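Local coordinates for 4-phosphoerythronate dehydrogenase (Lactobacillus jensenii, PDB 4PRK), which probably catalyses the NAD-dependent interconversion of pyruvate and D-lactate, as a D-isomer-specific 2-hydroxyacid dehydrogenase with a Rossmann-type nucleotide-binding domain, at residues A[50-55]-A[80-85]; A[97-102]-A[324-329]. One frame throughout, in Å; residues are numbered along the deposited sequence.

Contact 1 of 2, residues A[50-55]-A[80-85]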
# COMPACT_ATOMS: atom_id res chain seq x y z
N LEU A 50 30.55 -14.84 -16.89
CA LEU A 50 30.72 -16.21 -16.41
C LEU A 50 29.55 -16.71 -15.59
O LEU A 50 28.89 -15.93 -14.88
CB LEU A 50 31.99 -16.31 -15.55
CG LEU A 50 33.35 -16.11 -16.26
CD1 LEU A 50 34.50 -16.71 -15.44
CD2 LEU A 50 33.32 -16.73 -17.66
N LYS A 51 29.23 -17.98 -15.75
CA LYS A 51 28.30 -18.69 -14.91
C LYS A 51 28.97 -20.01 -14.60
O LYS A 51 28.65 -21.02 -15.22
CB LYS A 51 26.97 -18.91 -15.61
CG LYS A 51 25.92 -19.58 -14.73
CD LYS A 51 24.58 -19.69 -15.45
CE LYS A 51 23.73 -20.81 -14.89
NZ LYS A 51 22.28 -20.59 -15.13
N PRO A 52 29.95 -19.96 -13.60
CA PRO A 52 30.74 -21.19 -13.53
C PRO A 52 30.05 -22.33 -12.80
O PRO A 52 29.65 -22.18 -11.66
CB PRO A 52 32.02 -20.78 -12.77
CG PRO A 52 31.89 -19.35 -12.40
CD PRO A 52 30.44 -19.06 -12.45
N LEU A 53 29.92 -23.46 -13.46
CA LEU A 53 29.38 -24.63 -12.82
C LEU A 53 30.28 -25.11 -11.68
O LEU A 53 29.83 -25.42 -10.59
CB LEU A 53 29.24 -25.74 -13.85
CG LEU A 53 29.04 -27.16 -13.34
CD1 LEU A 53 27.93 -27.84 -14.13
CD2 LEU A 53 30.34 -27.94 -13.45
N GLY A 54 31.58 -25.11 -11.94
CA GLY A 54 32.56 -25.78 -11.12
C GLY A 54 33.75 -24.88 -10.91
O GLY A 54 33.82 -23.82 -11.50
N ASN A 55 34.68 -25.28 -10.06
CA ASN A 55 35.84 -24.45 -9.82
C ASN A 55 36.61 -24.17 -11.12
O ASN A 55 36.91 -25.07 -11.90
CB ASN A 55 36.78 -25.13 -8.82
CG ASN A 55 36.35 -24.95 -7.38
OD1 ASN A 55 35.35 -25.50 -6.95
ND2 ASN A 55 37.14 -24.20 -6.62
N THR A 80 30.70 -16.31 -5.54
CA THR A 80 32.05 -16.22 -6.09
C THR A 80 32.95 -17.34 -5.63
O THR A 80 34.16 -17.30 -5.86
CB THR A 80 32.75 -14.94 -5.61
OG1 THR A 80 32.67 -14.89 -4.19
CG2 THR A 80 32.10 -13.70 -6.21
N ASN A 81 32.37 -18.32 -4.96
CA ASN A 81 33.13 -19.47 -4.48
C ASN A 81 34.09 -20.08 -5.51
O ASN A 81 35.23 -20.39 -5.16
CB ASN A 81 32.16 -20.54 -3.98
CG ASN A 81 31.15 -20.93 -5.05
OD1 ASN A 81 31.40 -21.87 -5.82
ND2 ASN A 81 30.04 -20.19 -5.14
N THR A 82 33.65 -20.25 -6.76
CA THR A 82 34.51 -20.93 -7.78
C THR A 82 35.59 -20.02 -8.40
O THR A 82 36.34 -20.46 -9.27
CB THR A 82 33.72 -21.58 -8.94
OG1 THR A 82 33.26 -20.57 -9.84
CG2 THR A 82 32.54 -22.44 -8.45
N ILE A 83 35.65 -18.76 -7.97
CA ILE A 83 36.72 -17.88 -8.41
C ILE A 83 37.88 -18.00 -7.45
O ILE A 83 37.77 -17.64 -6.28
CB ILE A 83 36.32 -16.39 -8.52
CG1 ILE A 83 35.12 -16.20 -9.46
CG2 ILE A 83 37.50 -15.55 -9.02
CD1 ILE A 83 35.43 -16.40 -10.93
N ASP A 84 39.00 -18.50 -7.96
CA ASP A 84 40.28 -18.45 -7.26
C ASP A 84 40.84 -17.01 -7.31
O ASP A 84 41.58 -16.65 -8.23
CB ASP A 84 41.23 -19.45 -7.92
CG ASP A 84 42.47 -19.68 -7.12
OD1 ASP A 84 43.06 -18.70 -6.62
OD2 ASP A 84 42.87 -20.85 -7.01
N PHE A 85 40.45 -16.21 -6.30
CA PHE A 85 40.73 -14.74 -6.23
C PHE A 85 42.21 -14.38 -6.19
O PHE A 85 42.61 -13.24 -6.48
CB PHE A 85 40.10 -14.12 -4.97
CG PHE A 85 38.65 -13.77 -5.13
CD1 PHE A 85 37.69 -14.76 -5.18
CD2 PHE A 85 38.25 -12.44 -5.22
CE1 PHE A 85 36.35 -14.45 -5.32
CE2 PHE A 85 36.91 -12.12 -5.37
CZ PHE A 85 35.96 -13.13 -5.42
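Thr82 is wedged into the bend formed by Pro52, Gly54 and Asn55, and each of its branches meets a different part of that bend. The hydroxyl turns to the pyrrolidine ring: Thr82 OG1 lies 3.1 Å from Pro52 CG and 3.2 Å from Pro52 CB, whereas Pro52 CD is further off at 4.1 Å. These three values place the oxygen beside the CB-CG bond of the ring, a packing of oxygen against carbon and not a hydrogen bond. The two side chains cross at a slant. With the chi1 of Thr82 at 75°, OG1 sits between the backbone N and the carbonyl carbon, and CG2 lies anti to the carbonyl carbon, beside the N. There the methyl meets the peptide of Gly54, with Thr82 CG2 at 3.6 Å from Gly54 O. The same carbonyl oxygen comes within 3.4 Å of Thr82 CB. Asn55 packs by its backbone, its CA being 3.7 Å from Thr82 CB. The two loops follow strands 47-50 and 72-75, adjacent members of the five-stranded parallel sheet, so the contact joins loops at the C-terminal ends of neighbouring strands in an alpha/beta domain. Thr82 is presented by a type I beta turn, closed by Ile83 N to Thr80 O at 3.0 Å. Just beyond, Asp84 serves as N-cap of helix 85-90, its OD1 bonding weakly to the backbone N of Leu87. A backbone hydrogen bond between Thr82 and Leu56 ties the loops together immediately past Asn55.

Contact 2 of 2, residues A[97-102]-A[324-329]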
# COMPACT_ATOMS: atom_id res chain seq x y z
N ASN A 97 30.27 -9.15 -9.74
CA ASN A 97 29.20 -10.12 -9.62
C ASN A 97 27.87 -9.41 -9.63
O ASN A 97 27.80 -8.17 -9.63
CB ASN A 97 29.40 -10.94 -8.33
CG ASN A 97 29.05 -10.15 -7.08
OD1 ASN A 97 29.02 -8.90 -7.07
ND2 ASN A 97 28.78 -10.88 -6.00
N VAL A 98 26.80 -10.22 -9.57
CA VAL A 98 25.43 -9.71 -9.41
C VAL A 98 24.82 -10.13 -8.05
O VAL A 98 24.23 -11.21 -7.89
CB VAL A 98 24.54 -10.07 -10.63
CG1 VAL A 98 23.19 -9.39 -10.50
CG2 VAL A 98 25.22 -9.61 -11.91
N PRO A 99 25.01 -9.28 -7.06
CA PRO A 99 24.40 -9.45 -5.74
C PRO A 99 22.88 -9.34 -5.71
O PRO A 99 22.25 -10.04 -4.96
CB PRO A 99 25.06 -8.36 -4.91
CG PRO A 99 25.59 -7.38 -5.88
CD PRO A 99 25.98 -8.18 -7.07
N VAL A 100 22.31 -8.44 -6.49
CA VAL A 100 20.88 -8.16 -6.42
C VAL A 100 20.17 -8.43 -7.75
O VAL A 100 20.03 -7.52 -8.56
CB VAL A 100 20.67 -6.69 -6.00
CG1 VAL A 100 19.21 -6.29 -6.03
CG2 VAL A 100 21.26 -6.44 -4.63
N TYR A 101 19.75 -9.68 -7.99
CA TYR A 101 19.05 -10.07 -9.22
C TYR A 101 17.67 -9.42 -9.40
O TYR A 101 17.45 -8.58 -10.27
CB TYR A 101 18.63 -11.52 -9.07
CG TYR A 101 19.66 -12.61 -8.93
CD1 TYR A 101 20.97 -12.44 -9.36
CD2 TYR A 101 19.28 -13.84 -8.42
CE1 TYR A 101 21.88 -13.48 -9.25
CE2 TYR A 101 20.18 -14.88 -8.32
CZ TYR A 101 21.48 -14.70 -8.73
OH TYR A 101 22.35 -15.73 -8.61
N SER A 102 16.77 -9.76 -8.48
CA SER A 102 15.52 -9.06 -8.23
C SER A 102 15.03 -9.45 -6.85
O SER A 102 14.48 -10.54 -6.71
CB SER A 102 14.49 -9.41 -9.31
OG SER A 102 13.18 -9.10 -8.92
N ALA A 324 32.88 -0.06 -12.16
CA ALA A 324 31.89 -1.13 -12.01
C ALA A 324 31.15 -0.92 -10.68
O ALA A 324 31.72 -0.39 -9.72
CB ALA A 324 32.58 -2.50 -12.03
N HIS A 325 29.88 -1.31 -10.63
CA HIS A 325 29.07 -1.10 -9.43
C HIS A 325 29.29 -2.22 -8.41
O HIS A 325 29.10 -2.00 -7.20
CB HIS A 325 27.57 -0.93 -9.76
CG HIS A 325 27.27 0.26 -10.61
ND1 HIS A 325 27.74 1.52 -10.32
CD2 HIS A 325 26.57 0.38 -11.76
CE1 HIS A 325 27.36 2.37 -11.26
NE2 HIS A 325 26.64 1.70 -12.14
N PHE A 326 29.72 -3.40 -8.89
CA PHE A 326 29.71 -4.63 -8.12
C PHE A 326 31.00 -5.44 -8.28
O PHE A 326 30.98 -6.64 -8.50
CB PHE A 326 28.48 -5.47 -8.50
CG PHE A 326 27.19 -4.70 -8.39
CD1 PHE A 326 26.70 -4.32 -7.15
CD2 PHE A 326 26.47 -4.34 -9.53
CE1 PHE A 326 25.51 -3.61 -7.03
CE2 PHE A 326 25.29 -3.62 -9.42
CZ PHE A 326 24.81 -3.25 -8.17
N VAL A 327 32.12 -4.74 -8.13
CA VAL A 327 33.44 -5.35 -7.84
C VAL A 327 33.43 -6.16 -6.53
O VAL A 327 32.79 -5.75 -5.55
CB VAL A 327 34.51 -4.27 -7.64
CG1 VAL A 327 35.89 -4.92 -7.45
CG2 VAL A 327 34.47 -3.29 -8.81
N VAL A 328 34.17 -7.26 -6.47
CA VAL A 328 34.10 -8.13 -5.30
C VAL A 328 35.45 -8.53 -4.66
O VAL A 328 36.44 -8.75 -5.35
CB VAL A 328 33.26 -9.39 -5.65
CG1 VAL A 328 33.70 -10.63 -4.87
CG2 VAL A 328 31.77 -9.12 -5.40
N SER A 329 35.44 -8.61 -3.32
CA SER A 329 36.46 -9.30 -2.51
C SER A 329 35.96 -10.69 -2.10
O SER A 329 36.73 -11.64 -1.94
CB SER A 329 36.75 -8.49 -1.23
OG SER A 329 37.24 -7.20 -1.54
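Asn97 opens the contact with its backbone: its N donates to Phe326 O at 2.9 Å, with an angle of 148° at the hydrogen. Its chi1 of 74° sets CG between the backbone N and the carbonyl carbon, which brings the side-chain amide to a methyl of Val328. Val328 CG2 is 3.2 Å from Asn97 OD1 and almost as near to Asn97 CG (3.4 Å) and Asn97 ND2 (3.5 Å), so the methyl lies over the amide group. The two side chains cross at roughly a right angle. Asn97 ND2 is bonded to Val78 O, a bond that limits rotation of the amide. The carbonyl of the same residue abuts the Phe326 side chain, Asn97 O lying 3.0 Å from Phe326 CB. Past Val98, Pro99 supplies the apolar part: its CG approaches Phe326 CD1 at 3.5 Å, obliquely to the ring, while His325 CB packs on one face of that ring. Val100 packs on Pro181 of the second subunit, and Ser102 OG, the N-cap of helix 103-118, bonds Ala105 N and also Glu143 of the third subunit. The arrangement is characteristic of two-domain D-2-hydroxyacid dehydrogenases, in which the chain leaves the first domain beside the place where its C-terminal tail returns.

Overall arrangement
Contacts 1 and 2 have centres about 14 Å apart and touch directly. Phe85 CE2 of contact 1 lies 3.4 Å from Val328 O of contact 2, and Thr80 CG2 lies 3.7 Å from Val328 CG1, so the C-terminal tail packs against the turn, through Thr80, and against the start of helix 85-90, through Phe85. Both segments of contact 1 come earlier in the chain than either segment of contact 2. Both contacts involve loops following strands of the five-stranded parallel sheet: 47-50 and 72-75 for contact 1, the edge strand 94-96 for contact 2. In this family such C-terminal strand ends generally face the cleft between the two domains, where cofactor and substrate meet.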